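Local structure of probable ABC transporter extracellular-binding protein yckB (Bacillus subtilis, 2IEE) at residues T113-K118 against Y182-A187; S122-L127 against P200-M205; K134-A139 against D175-D180. The protein probably serves as the extracellular solute-binding component of a binding-protein-dependent ABC transport system. All blocks are in the same frame, centred on the assembly; numbering follows the deposited sequence.

Contact 1: T113-K118 against Y182-A187; sequences TAIVRK and YLQTLA
Thr-113 and Gln-184 make the single hydrogen bond between strand 113-116 and helix 182-187, whose segment axes run 23° apart and approach to 8.8 Å. The hydroxyl OG1 of Thr-113 donates to Gln-184 OE1 over 2.6 Å, arriving at a C=O...donor angle of 132° and tilted from the carbonyl plane. With chi1 at 56°, OG1 lies between the backbone N and the carbonyl carbon of Thr-113, and the methyl CG2 takes the place beside N.

Packing is densest where Ile-115 lies alongside the glutamine: Ile-115 CG1 is 3.6 Å from Gln-184 CD, and Ile-115 CD1 lies 3.7 Å from Gln-184 CB. The isoleucine thus lines both the amide and the start of the chain that carries it. One turn further along the helix the contact thins to a methyl pair, Ile-115 CD1 and Ala-187 CB at 3.9 Å, and Ala-187 is partly exposed. Thr-185 turns its CB away from the strand, and its OG1 bonds back to Tyr-182 O.

The other end of the buried amide is satisfied too, since Gln-184 NE2 donates to Ile-177 O of the adjoining strand 176-180. A buried amide is therefore held at both its oxygen and its nitrogen, which fixes its orientation and ties helix 181-190 to two neighbouring strands of the sheet.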
ATOM      1  N   THR A 113      -9.595   3.804   6.270  1.00 11.29           N
ATOM      2  CA  THR A 113     -11.006   3.614   6.561  1.00 10.92           C
ATOM      3  C   THR A 113     -11.119   2.837   7.859  1.00 12.22           C
ATOM      4  O   THR A 113     -10.123   2.625   8.549  1.00 14.13           O
ATOM      5  CB  THR A 113     -11.729   2.841   5.429  1.00 10.17           C
ATOM      6  OG1 THR A 113     -11.068   1.591   5.194  1.00  8.21           O
ATOM      7  CG2 THR A 113     -11.730   3.657   4.144  1.00  8.35           C
ATOM      8  N   ALA A 114     -12.334   2.427   8.197  1.00 11.82           N
ATOM      9  CA  ALA A 114     -12.568   1.679   9.418  1.00 12.61           C
ATOM     10  C   ALA A 114     -13.518   0.514   9.189  1.00 11.52           C
ATOM     11  O   ALA A 114     -14.520   0.640   8.488  1.00 13.61           O
ATOM     12  CB  ALA A 114     -13.148   2.601  10.489  1.00 13.05           C
ATOM     13  N   ILE A 115     -13.190  -0.628   9.774  1.00 12.76           N
ATOM     14  CA  ILE A 115     -14.056  -1.784   9.682  1.00 12.30           C
ATOM     15  C   ILE A 115     -14.771  -1.838  11.023  1.00 12.07           C
ATOM     16  O   ILE A 115     -14.141  -1.786  12.079  1.00 12.42           O
ATOM     17  CB  ILE A 115     -13.267  -3.080   9.450  1.00 11.45           C
ATOM     18  CG1 ILE A 115     -13.019  -3.260   7.953  1.00 10.60           C
ATOM     19  CG2 ILE A 115     -14.036  -4.275  10.016  1.00  9.65           C
ATOM     20  CD1 ILE A 115     -12.155  -4.463   7.624  1.00 12.69           C
ATOM     21  N   VAL A 116     -16.094  -1.908  10.964  1.00 12.25           N
ATOM     22  CA  VAL A 116     -16.932  -1.952  12.155  1.00 10.29           C
ATOM     23  C   VAL A 116     -17.956  -3.064  11.939  1.00 12.81           C
ATOM     24  O   VAL A 116     -17.928  -3.724  10.903  1.00 12.19           O
ATOM     25  CB  VAL A 116     -17.665  -0.601  12.352  1.00 10.01           C
ATOM     26  CG1 VAL A 116     -16.649   0.511  12.618  1.00  9.24           C
ATOM     27  CG2 VAL A 116     -18.481  -0.256  11.104  1.00 12.18           C
ATOM     28  N   ARG A 117     -18.843  -3.282  12.908  1.00 12.45           N
ATOM     29  CA  ARG A 117     -19.865  -4.311  12.757  1.00 12.05           C
ATOM     30  C   ARG A 117     -20.865  -3.923  11.672  1.00 11.28           C
ATOM     31  O   ARG A 117     -21.203  -2.753  11.519  1.00  9.64           O
ATOM     32  CB  ARG A 117     -20.608  -4.536  14.078  1.00 11.17           C
ATOM     33  CG  ARG A 117     -19.870  -5.444  15.050  1.00 12.02           C
ATOM     34  CD  ARG A 117     -20.634  -5.582  16.355  1.00 10.12           C
ATOM     35  NE  ARG A 117     -20.529  -4.383  17.181  1.00  8.13           N
ATOM     36  CZ  ARG A 117     -19.402  -3.985  17.773  1.00 12.43           C
ATOM     37  NH1 ARG A 117     -18.285  -4.689  17.623  1.00  9.33           N
ATOM     38  NH2 ARG A 117     -19.395  -2.894  18.530  1.00  9.67           N
ATOM     39  N   LYS A 118     -21.334  -4.913  10.916  1.00 12.25           N
ATOM     40  CA  LYS A 118     -22.300  -4.663   9.853  1.00 11.90           C
ATOM     41  C   LYS A 118     -23.684  -4.321  10.408  1.00 12.83           C
ATOM     42  O   LYS A 118     -24.391  -3.482   9.842  1.00 10.56           O
ATOM     43  CB  LYS A 118     -22.414  -5.882   8.929  1.00 13.13           C
ATOM     44  CG  LYS A 118     -23.382  -5.673   7.751  1.00 15.65           C
ATOM     45  CD  LYS A 118     -23.574  -6.941   6.927  1.00 16.53           C
ATOM     46  CE  LYS A 118     -22.275  -7.385   6.270  1.00 19.85           C
ATOM     47  NZ  LYS A 118     -22.435  -8.685   5.564  1.00 19.95           N
ATOM     48  N   TYR A 182      -8.286  -0.207   0.625  1.00 11.52           N
ATOM     49  CA  TYR A 182      -8.170  -1.391  -0.202  1.00 13.86           C
ATOM     50  C   TYR A 182      -7.864  -2.667   0.570  1.00 12.83           C
ATOM     51  O   TYR A 182      -8.429  -3.715   0.262  1.00 11.87           O
ATOM     52  CB  TYR A 182      -7.147  -1.144  -1.308  1.00 14.56           C
ATOM     53  CG  TYR A 182      -7.680  -0.171  -2.328  1.00 14.64           C
ATOM     54  CD1 TYR A 182      -8.812  -0.485  -3.086  1.00 13.28           C
ATOM     55  CD2 TYR A 182      -7.092   1.081  -2.509  1.00 11.71           C
ATOM     56  CE1 TYR A 182      -9.349   0.423  -3.999  1.00 12.74           C
ATOM     57  CE2 TYR A 182      -7.622   1.997  -3.422  1.00 11.59           C
ATOM     58  CZ  TYR A 182      -8.750   1.663  -4.162  1.00 13.21           C
ATOM     59  OH  TYR A 182      -9.282   2.568  -5.057  1.00 12.61           O
ATOM     60  N   LEU A 183      -6.998  -2.586   1.580  1.00 11.76           N
ATOM     61  CA  LEU A 183      -6.682  -3.772   2.372  1.00 12.88           C
ATOM     62  C   LEU A 183      -7.929  -4.250   3.085  1.00 14.09           C
ATOM     63  O   LEU A 183      -8.118  -5.452   3.278  1.00 15.65           O
ATOM     64  CB  LEU A 183      -5.619  -3.479   3.423  1.00 12.35           C
ATOM     65  CG  LEU A 183      -4.233  -3.106   2.910  1.00 13.21           C
ATOM     66  CD1 LEU A 183      -3.310  -2.906   4.111  1.00 11.89           C
ATOM     67  CD2 LEU A 183      -3.709  -4.205   1.990  1.00 11.41           C
ATOM     68  N   GLN A 184      -8.779  -3.307   3.479  1.00 13.26           N
ATOM     69  CA  GLN A 184     -10.001  -3.670   4.180  1.00 14.40           C
ATOM     70  C   GLN A 184     -11.070  -4.232   3.241  1.00 13.85           C
ATOM     71  O   GLN A 184     -11.877  -5.050   3.663  1.00 14.97           O
ATOM     72  CB  GLN A 184     -10.541  -2.476   4.985  1.00 11.70           C
ATOM     73  CG  GLN A 184      -9.525  -1.944   6.002  1.00 11.15           C
ATOM     74  CD  GLN A 184     -10.153  -1.222   7.189  1.00 11.15           C
ATOM     75  OE1 GLN A 184     -10.921  -0.273   7.028  1.00 11.39           O
ATOM     76  NE2 GLN A 184      -9.811  -1.666   8.390  1.00 10.42           N
ATOM     77  N   THR A 185     -11.080  -3.812   1.977  1.00 14.45           N
ATOM     78  CA  THR A 185     -12.070  -4.347   1.042  1.00 14.23           C
ATOM     79  C   THR A 185     -11.758  -5.826   0.828  1.00 15.55           C
ATOM     80  O   THR A 185     -12.653  -6.640   0.594  1.00 16.33           O
ATOM     81  CB  THR A 185     -12.026  -3.660  -0.331  1.00 14.46           C
ATOM     82  OG1 THR A 185     -10.769  -3.931  -0.960  1.00 15.81           O
ATOM     83  CG2 THR A 185     -12.221  -2.156  -0.187  1.00 15.85           C
ATOM     84  N   LEU A 186     -10.479  -6.171   0.910  1.00 15.38           N
ATOM     85  CA  LEU A 186     -10.074  -7.554   0.735  1.00 16.51           C
ATOM     86  C   LEU A 186     -10.534  -8.356   1.939  1.00 16.64           C
ATOM     87  O   LEU A 186     -10.869  -9.530   1.813  1.00 14.55           O
ATOM     88  CB  LEU A 186      -8.558  -7.658   0.570  1.00 14.26           C
ATOM     89  CG  LEU A 186      -8.064  -7.086  -0.761  1.00 17.13           C
ATOM     90  CD1 LEU A 186      -6.549  -7.204  -0.852  1.00 17.05           C
ATOM     91  CD2 LEU A 186      -8.726  -7.840  -1.909  1.00 16.98           C
ATOM     92  N   ALA A 187     -10.555  -7.710   3.104  1.00 17.85           N
ATOM     93  CA  ALA A 187     -10.996  -8.363   4.333  1.00 18.08           C
ATOM     94  C   ALA A 187     -12.451  -8.789   4.172  1.00 17.44           C
ATOM     95  O   ALA A 187     -12.812  -9.930   4.468  1.00 19.06           O
ATOM     96  CB  ALA A 187     -10.856  -7.413   5.515  1.00 16.22           C
TER

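Contact 2: S122-L127 against P200-M205; sequences SGIKTL and PDIKYM
The backbones of Thr-126 and Ile-202 approach to 6.1 Å between CA atoms, and no hydrogen bond links segment 122-127 to segment 200-205, so the contact rests on apolar side chains and their packing against main chain. Ile-202 sits at its centre and uses both branches. Its CG1 arm, beside the backbone N at chi1 -67°, carries CD1 to 3.6 Å from Ile-124 CG2, the two side chains crossing at about a right angle. The same CD1 lies 3.9 Å from the carbonyl carbon Thr-126 C, so the arm rests on main chain as well as on a methyl. The other branch, CG2 of Ile-202, meets Leu-127 CD2 at 3.7 Å. An alanine in place of Ile-202 would lack both branches and is likely to leave Ile-124 CG2 and Leu-127 CD2 facing a gap between the two segments.

In the chain, 122-127 belongs to the connection that leaves strand 108-116 of the six-stranded mixed sheet, while 200-205 leads into regular strand at 204-205, within the long, interrupted strand 197-214, the antiparallel neighbour of 108-116. The loop is thereby folded back against the sheet in one lobe of what is, by family, a two-lobed solute-binding protein. A polar tie from outside the two segments supports this, because His-199 NE2 bonds to Ile-124 O.

Toward the end of the contact, Leu-127 CD1 reaches Tyr-204 CB at 4.2 Å, and its CD2 approaches the tyrosine ring obliquely. Tyr-204 has chi1 at 55°, which sets the ring between its own backbone N and carbonyl carbon; the phenolic OH bonds to Thr-113 O. Lys-125 and Asp-201 form the outer margin, where Asp-201 CB comes no closer than 4.1 Å to Lys-125 O and both residues are exposed.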
ATOM      1  N   SER A 122     -20.912  -0.614  15.004  1.00 12.13           N
ATOM      2  CA  SER A 122     -20.225  -0.437  16.281  1.00 13.21           C
ATOM      3  C   SER A 122     -20.549   0.893  16.973  1.00 13.11           C
ATOM      4  O   SER A 122     -19.736   1.417  17.739  1.00 13.94           O
ATOM      5  CB  SER A 122     -18.705  -0.563  16.086  1.00 12.58           C
ATOM      6  OG  SER A 122     -18.363  -1.812  15.493  1.00 16.18           O
ATOM      7  N   GLY A 123     -21.734   1.432  16.699  1.00 13.57           N
ATOM      8  CA  GLY A 123     -22.154   2.682  17.314  1.00 12.02           C
ATOM      9  C   GLY A 123     -21.306   3.873  16.914  1.00 14.39           C
ATOM     10  O   GLY A 123     -21.256   4.885  17.616  1.00 15.22           O
ATOM     11  N   ILE A 124     -20.638   3.751  15.775  1.00 14.15           N
ATOM     12  CA  ILE A 124     -19.769   4.808  15.279  1.00 15.05           C
ATOM     13  C   ILE A 124     -20.381   5.544  14.086  1.00 15.28           C
ATOM     14  O   ILE A 124     -20.849   4.909  13.136  1.00 14.89           O
ATOM     15  CB  ILE A 124     -18.400   4.212  14.871  1.00 14.52           C
ATOM     16  CG1 ILE A 124     -17.730   3.593  16.104  1.00 15.17           C
ATOM     17  CG2 ILE A 124     -17.524   5.285  14.228  1.00 16.23           C
ATOM     18  CD1 ILE A 124     -16.484   2.762  15.812  1.00 14.95           C
ATOM     19  N   LYS A 125     -20.383   6.876  14.144  1.00 14.03           N
ATOM     20  CA  LYS A 125     -20.912   7.690  13.050  1.00 14.86           C
ATOM     21  C   LYS A 125     -19.794   8.486  12.366  1.00 16.57           C
ATOM     22  O   LYS A 125     -19.760   8.604  11.138  1.00 16.50           O
ATOM     23  CB  LYS A 125     -21.996   8.652  13.554  1.00 17.45           C
ATOM     24  CG  LYS A 125     -23.340   7.990  13.857  1.00 18.81           C
ATOM     25  CD  LYS A 125     -24.395   9.033  14.223  1.00 19.72           C
ATOM     26  CE  LYS A 125     -25.732   8.390  14.602  1.00 19.28           C
ATOM     27  NZ  LYS A 125     -26.386   7.639  13.484  1.00 13.38           N
ATOM     28  N   THR A 126     -18.888   9.037  13.168  1.00 15.49           N
ATOM     29  CA  THR A 126     -17.765   9.815  12.642  1.00 15.25           C
ATOM     30  C   THR A 126     -16.521   9.423  13.439  1.00 16.42           C
ATOM     31  O   THR A 126     -16.616   8.679  14.420  1.00 16.65           O
ATOM     32  CB  THR A 126     -17.989  11.353  12.797  1.00 16.15           C
ATOM     33  OG1 THR A 126     -18.124  11.686  14.184  1.00 15.33           O
ATOM     34  CG2 THR A 126     -19.241  11.806  12.050  1.00 13.41           C
ATOM     35  N   LEU A 127     -15.359   9.924  13.033  1.00 17.20           N
ATOM     36  CA  LEU A 127     -14.124   9.602  13.743  1.00 18.18           C
ATOM     37  C   LEU A 127     -14.227   9.970  15.216  1.00 18.11           C
ATOM     38  O   LEU A 127     -13.687   9.280  16.080  1.00 16.06           O
ATOM     39  CB  LEU A 127     -12.942  10.330  13.104  1.00 19.73           C
ATOM     40  CG  LEU A 127     -12.352   9.659  11.863  1.00 19.63           C
ATOM     41  CD1 LEU A 127     -11.330  10.581  11.224  1.00 19.16           C
ATOM     42  CD2 LEU A 127     -11.715   8.318  12.258  1.00 17.88           C
ATOM     43  N   PRO A 200     -19.248   3.401   6.021  1.00 17.06           N
ATOM     44  CA  PRO A 200     -19.548   4.245   4.862  1.00 17.67           C
ATOM     45  C   PRO A 200     -19.169   5.721   4.906  1.00 18.84           C
ATOM     46  O   PRO A 200     -19.051   6.345   3.857  1.00 20.48           O
ATOM     47  CB  PRO A 200     -21.054   4.051   4.677  1.00 18.89           C
ATOM     48  CG  PRO A 200     -21.537   3.868   6.089  1.00 19.56           C
ATOM     49  CD  PRO A 200     -20.489   2.931   6.665  1.00 17.96           C
ATOM     50  N   ASP A 201     -18.962   6.295   6.086  1.00 19.72           N
ATOM     51  CA  ASP A 201     -18.640   7.721   6.127  1.00 19.57           C
ATOM     52  C   ASP A 201     -17.235   8.123   6.554  1.00 19.44           C
ATOM     53  O   ASP A 201     -16.795   9.241   6.277  1.00 21.26           O
ATOM     54  CB  ASP A 201     -19.671   8.450   6.992  1.00 19.45           C
ATOM     55  CG  ASP A 201     -21.084   8.242   6.490  1.00 20.83           C
ATOM     56  OD1 ASP A 201     -21.317   8.461   5.284  1.00 21.31           O
ATOM     57  OD2 ASP A 201     -21.959   7.851   7.291  1.00 23.67           O
ATOM     58  N   ILE A 202     -16.522   7.221   7.212  1.00 17.90           N
ATOM     59  CA  ILE A 202     -15.180   7.530   7.671  1.00 14.43           C
ATOM     60  C   ILE A 202     -14.112   7.297   6.606  1.00 14.88           C
ATOM     61  O   ILE A 202     -13.919   6.180   6.133  1.00 12.97           O
ATOM     62  CB  ILE A 202     -14.850   6.712   8.939  1.00 14.81           C
ATOM     63  CG1 ILE A 202     -15.745   7.183  10.094  1.00 16.58           C
ATOM     64  CG2 ILE A 202     -13.380   6.854   9.298  1.00 11.34           C
ATOM     65  CD1 ILE A 202     -15.680   6.303  11.337  1.00 16.29           C
ATOM     66  N   LYS A 203     -13.436   8.379   6.230  1.00 14.77           N
ATOM     67  CA  LYS A 203     -12.351   8.357   5.249  1.00 16.36           C
ATOM     68  C   LYS A 203     -11.333   9.378   5.763  1.00 16.56           C
ATOM     69  O   LYS A 203     -11.691  10.513   6.065  1.00 18.10           O
ATOM     70  CB  LYS A 203     -12.853   8.780   3.862  1.00 16.21           C
ATOM     71  CG  LYS A 203     -13.951   7.902   3.259  1.00 12.83           C
ATOM     72  CD  LYS A 203     -14.442   8.496   1.935  1.00 12.50           C
ATOM     73  CE  LYS A 203     -15.445   7.582   1.217  1.00 12.27           C
ATOM     74  NZ  LYS A 203     -16.667   7.316   2.022  1.00 12.09           N
ATOM     75  N   TYR A 204     -10.069   8.980   5.871  1.00 15.08           N
ATOM     76  CA  TYR A 204      -9.056   9.886   6.385  1.00 13.79           C
ATOM     77  C   TYR A 204      -7.668   9.643   5.805  1.00 15.35           C
ATOM     78  O   TYR A 204      -7.354   8.554   5.320  1.00 14.61           O
ATOM     79  CB  TYR A 204      -8.968   9.764   7.911  1.00 10.29           C
ATOM     80  CG  TYR A 204      -8.727   8.340   8.356  1.00 12.23           C
ATOM     81  CD1 TYR A 204      -9.781   7.436   8.439  1.00  9.15           C
ATOM     82  CD2 TYR A 204      -7.437   7.867   8.593  1.00  9.96           C
ATOM     83  CE1 TYR A 204      -9.567   6.105   8.734  1.00 10.23           C
ATOM     84  CE2 TYR A 204      -7.208   6.524   8.887  1.00 11.07           C
ATOM     85  CZ  TYR A 204      -8.281   5.648   8.949  1.00  9.97           C
ATOM     86  OH  TYR A 204      -8.083   4.309   9.173  1.00 11.99           O
HETATM   87  N   MSE A 205      -6.845  10.682   5.872  1.00 17.94           N
HETATM   88  CA  MSE A 205      -5.464  10.629   5.418  1.00 21.20           C
HETATM   89  C   MSE A 205      -5.221  10.092   4.013  1.00 19.30           C
HETATM   90  O   MSE A 205      -4.677   8.999   3.848  1.00 18.32           O
HETATM   91  CB  MSE A 205      -4.642   9.799   6.401  1.00 26.59           C
HETATM   92  CG  MSE A 205      -3.150   9.842   6.136  1.00 38.30           C
HETATM   93 SE   MSE A 205      -2.271   8.287   6.846  1.00 54.44          SE
HETATM   94  CE  MSE A 205      -3.073   8.311   8.610  1.00 45.78           C
TER

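Contact 3: K134-A139 against D175-D180; sequences KAAGAA and DVILND
Lys-134 and Asp-175 meet at the start of a parallel pairing, in which Ala-135 bridges Val-176 at a CA separation of 4.9 Å. The carboxylate of Asp-175 serves as acceptor for a strand N-H: Lys-134 N donates to Asp-175 OD2 over 2.8 Å in a nearly straight bond (170° at the hydrogen), and OD2 accepts it through the lone pair turned away from OD1. Lys-134 O in turn accepts from two donors, Asp-175 N in its carbonyl plane and Val-176 N tilted from it. Ala-136 N then bonds to Val-176 O at 3.0 Å.

The lysine side chain can be traced outward against this carboxylate. Its CB is 3.5 Å from Asp-175 OD2, CG stays near the same oxygen, and CD steps off; the bend at chi3 (-69°) returns CE to 3.6 Å from OD2. At the tip, NZ remains 4.8 Å from Asp-175 OD2, so no salt bridge forms; NZ bonds instead to Arg-173 O. Asp-175 OD1 is occupied by Arg-117 NH2 in a salt bridge, and the carboxylate is thus anchored through both oxygens.

Beyond Ala-136 the direct pairing gives way to a water that donates to Ala-136 O (2.7 Å) and accepts from Leu-178 N. At the side chains, Ala-136 CB and Ile-177 CD1 are only 3.3 Å apart, tighter than usual carbon contact.

Strand 134-136 precedes helix 142-149, strand 153-154, helix 162-171 and strand 176-180 along the chain, the three strands parallel, as in successive beta-alpha-beta crossovers. In the sheet it lies between 153-154 and 176-180, the latter also bordering 108-116. Ile-177 packs on Val-169 and Ala-136 on Tyr-165 of helix 162-171, while Leu-178 meets Val-146 and Ala-147 of helix 142-149.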
ATOM      1  N   LYS A 134     -13.049   0.209  21.373  1.00 17.40           N
ATOM      2  CA  LYS A 134     -11.932  -0.719  21.383  1.00 16.21           C
ATOM      3  C   LYS A 134     -11.387  -0.858  19.966  1.00 16.52           C
ATOM      4  O   LYS A 134     -12.032  -1.449  19.096  1.00 15.95           O
ATOM      5  CB  LYS A 134     -12.383  -2.073  21.942  1.00 20.78           C
ATOM      6  CG  LYS A 134     -12.761  -2.008  23.430  1.00 22.72           C
ATOM      7  CD  LYS A 134     -13.313  -3.319  23.975  1.00 23.01           C
ATOM      8  CE  LYS A 134     -14.685  -3.621  23.395  1.00 28.66           C
ATOM      9  NZ  LYS A 134     -15.316  -4.815  24.023  1.00 27.60           N
ATOM     10  N   ALA A 135     -10.203  -0.293  19.742  1.00 15.13           N
ATOM     11  CA  ALA A 135      -9.553  -0.329  18.438  1.00 16.85           C
ATOM     12  C   ALA A 135      -8.440  -1.375  18.382  1.00 19.02           C
ATOM     13  O   ALA A 135      -7.596  -1.463  19.281  1.00 17.69           O
ATOM     14  CB  ALA A 135      -8.998   1.054  18.095  1.00 16.05           C
ATOM     15  N   ALA A 136      -8.443  -2.170  17.319  1.00 22.34           N
ATOM     16  CA  ALA A 136      -7.449  -3.222  17.156  1.00 26.66           C
ATOM     17  C   ALA A 136      -6.687  -3.107  15.843  1.00 29.64           C
ATOM     18  O   ALA A 136      -7.085  -2.360  14.943  1.00 30.22           O
ATOM     19  CB  ALA A 136      -8.121  -4.584  17.254  1.00 26.87           C
ATOM     20  N   GLY A 137      -5.595  -3.862  15.748  1.00 32.48           N
ATOM     21  CA  GLY A 137      -4.754  -3.850  14.563  1.00 34.78           C
ATOM     22  C   GLY A 137      -3.301  -3.624  14.954  1.00 37.01           C
ATOM     23  O   GLY A 137      -2.983  -3.598  16.142  1.00 35.79           O
ATOM     24  N   ALA A 138      -2.420  -3.457  13.966  1.00 39.66           N
ATOM     25  CA  ALA A 138      -0.996  -3.233  14.225  1.00 41.03           C
ATOM     26  C   ALA A 138      -0.779  -2.107  15.231  1.00 41.73           C
ATOM     27  O   ALA A 138      -1.398  -1.046  15.140  1.00 43.10           O
ATOM     28  CB  ALA A 138      -0.266  -2.920  12.921  1.00 43.00           C
ATOM     29  N   ALA A 139       0.128  -2.343  16.173  1.00 42.17           N
ATOM     30  CA  ALA A 139       0.428  -1.392  17.239  1.00 41.84           C
ATOM     31  C   ALA A 139       1.107  -0.068  16.872  1.00 41.67           C
ATOM     32  O   ALA A 139       0.676   0.990  17.327  1.00 42.25           O
ATOM     33  CB  ALA A 139       1.243  -2.098  18.321  1.00 41.21           C
ATOM     34  N   ASP A 175     -14.308  -3.199  18.749  1.00 12.17           N
ATOM     35  CA  ASP A 175     -15.259  -2.367  18.019  1.00 11.69           C
ATOM     36  C   ASP A 175     -14.867  -1.909  16.627  1.00 12.92           C
ATOM     37  O   ASP A 175     -15.706  -1.850  15.726  1.00 12.16           O
ATOM     38  CB  ASP A 175     -15.578  -1.115  18.824  1.00 12.23           C
ATOM     39  CG  ASP A 175     -16.168  -1.427  20.168  1.00 11.96           C
ATOM     40  OD1 ASP A 175     -17.170  -2.164  20.204  1.00 11.44           O
ATOM     41  OD2 ASP A 175     -15.637  -0.923  21.180  1.00 14.79           O
ATOM     42  N   VAL A 176     -13.595  -1.582  16.445  1.00 11.59           N
ATOM     43  CA  VAL A 176     -13.170  -1.049  15.171  1.00 11.64           C
ATOM     44  C   VAL A 176     -11.728  -1.376  14.817  1.00 12.54           C
ATOM     45  O   VAL A 176     -10.888  -1.577  15.696  1.00 12.38           O
ATOM     46  CB  VAL A 176     -13.354   0.485  15.205  1.00 11.61           C
ATOM     47  CG1 VAL A 176     -12.475   1.066  16.301  1.00 12.35           C
ATOM     48  CG2 VAL A 176     -13.029   1.111  13.852  1.00 10.87           C
ATOM     49  N   ILE A 177     -11.464  -1.444  13.514  1.00 14.34           N
ATOM     50  CA  ILE A 177     -10.127  -1.695  12.983  1.00 12.73           C
ATOM     51  C   ILE A 177      -9.860  -0.583  11.977  1.00 13.98           C
ATOM     52  O   ILE A 177     -10.643  -0.386  11.048  1.00 12.98           O
ATOM     53  CB  ILE A 177     -10.020  -3.018  12.200  1.00 14.52           C
ATOM     54  CG1 ILE A 177     -10.437  -4.194  13.075  1.00 14.37           C
ATOM     55  CG2 ILE A 177      -8.568  -3.226  11.728  1.00  8.83           C
ATOM     56  CD1 ILE A 177      -9.589  -4.347  14.294  1.00 21.09           C
ATOM     57  N   LEU A 178      -8.761   0.137  12.165  1.00 13.50           N
ATOM     58  CA  LEU A 178      -8.385   1.216  11.254  1.00 14.09           C
ATOM     59  C   LEU A 178      -7.269   0.713  10.339  1.00 12.92           C
ATOM     60  O   LEU A 178      -6.260   0.197  10.817  1.00 12.01           O
ATOM     61  CB  LEU A 178      -7.896   2.427  12.052  1.00 15.57           C
ATOM     62  CG  LEU A 178      -8.811   3.656  12.142  1.00 18.70           C
ATOM     63  CD1 LEU A 178     -10.247   3.233  12.403  1.00 17.24           C
ATOM     64  CD2 LEU A 178      -8.299   4.590  13.234  1.00 15.77           C
ATOM     65  N   ASN A 179      -7.448   0.845   9.028  1.00 11.85           N
ATOM     66  CA  ASN A 179      -6.427   0.388   8.090  1.00 12.54           C
ATOM     67  C   ASN A 179      -6.689   0.996   6.715  1.00 11.32           C
ATOM     68  O   ASN A 179      -7.649   1.744   6.536  1.00 12.59           O
ATOM     69  CB  ASN A 179      -6.448  -1.146   7.999  1.00 12.18           C
ATOM     70  CG  ASN A 179      -5.120  -1.728   7.517  1.00 14.55           C
ATOM     71  OD1 ASN A 179      -4.202  -0.997   7.139  1.00 14.91           O
ATOM     72  ND2 ASN A 179      -5.018  -3.051   7.531  1.00 12.23           N
ATOM     73  N   ASP A 180      -5.826   0.677   5.756  1.00  9.73           N
ATOM     74  CA  ASP A 180      -5.957   1.163   4.382  1.00 11.05           C
ATOM     75  C   ASP A 180      -7.279   0.659   3.774  1.00 10.71           C
ATOM     76  O   ASP A 180      -7.670  -0.484   3.994  1.00 11.01           O
ATOM     77  CB  ASP A 180      -4.781   0.649   3.552  1.00 10.99           C
ATOM     78  CG  ASP A 180      -4.943   0.925   2.077  1.00 11.59           C
ATOM     79  OD1 ASP A 180      -4.701   2.075   1.653  1.00 14.63           O
ATOM     80  OD2 ASP A 180      -5.324  -0.009   1.341  1.00 12.34           O
TER
HETATM   81  O   HOH W   1      -7.571   0.287  14.915  1.00 23.69           O

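In the fold
All three contacts reach one six-stranded mixed sheet, with contact centres 10 to 12 Å apart and on the same side of the chain's centre. Contact 1 lies on strand 108-116, whose neighbours 176-180 and 197-214 carry contacts 3 and 2. Along the chain the first segments come in the order 113-118, 122-127, 134-139, followed by 175-180, 182-187 and 200-205. Contact 3 therefore lies within the spans of both others, whereas contacts 1 and 2 interleave. The interleaved segments bring residues far apart in sequence together, consistent with one lobe of a family 3 solute-binding protein.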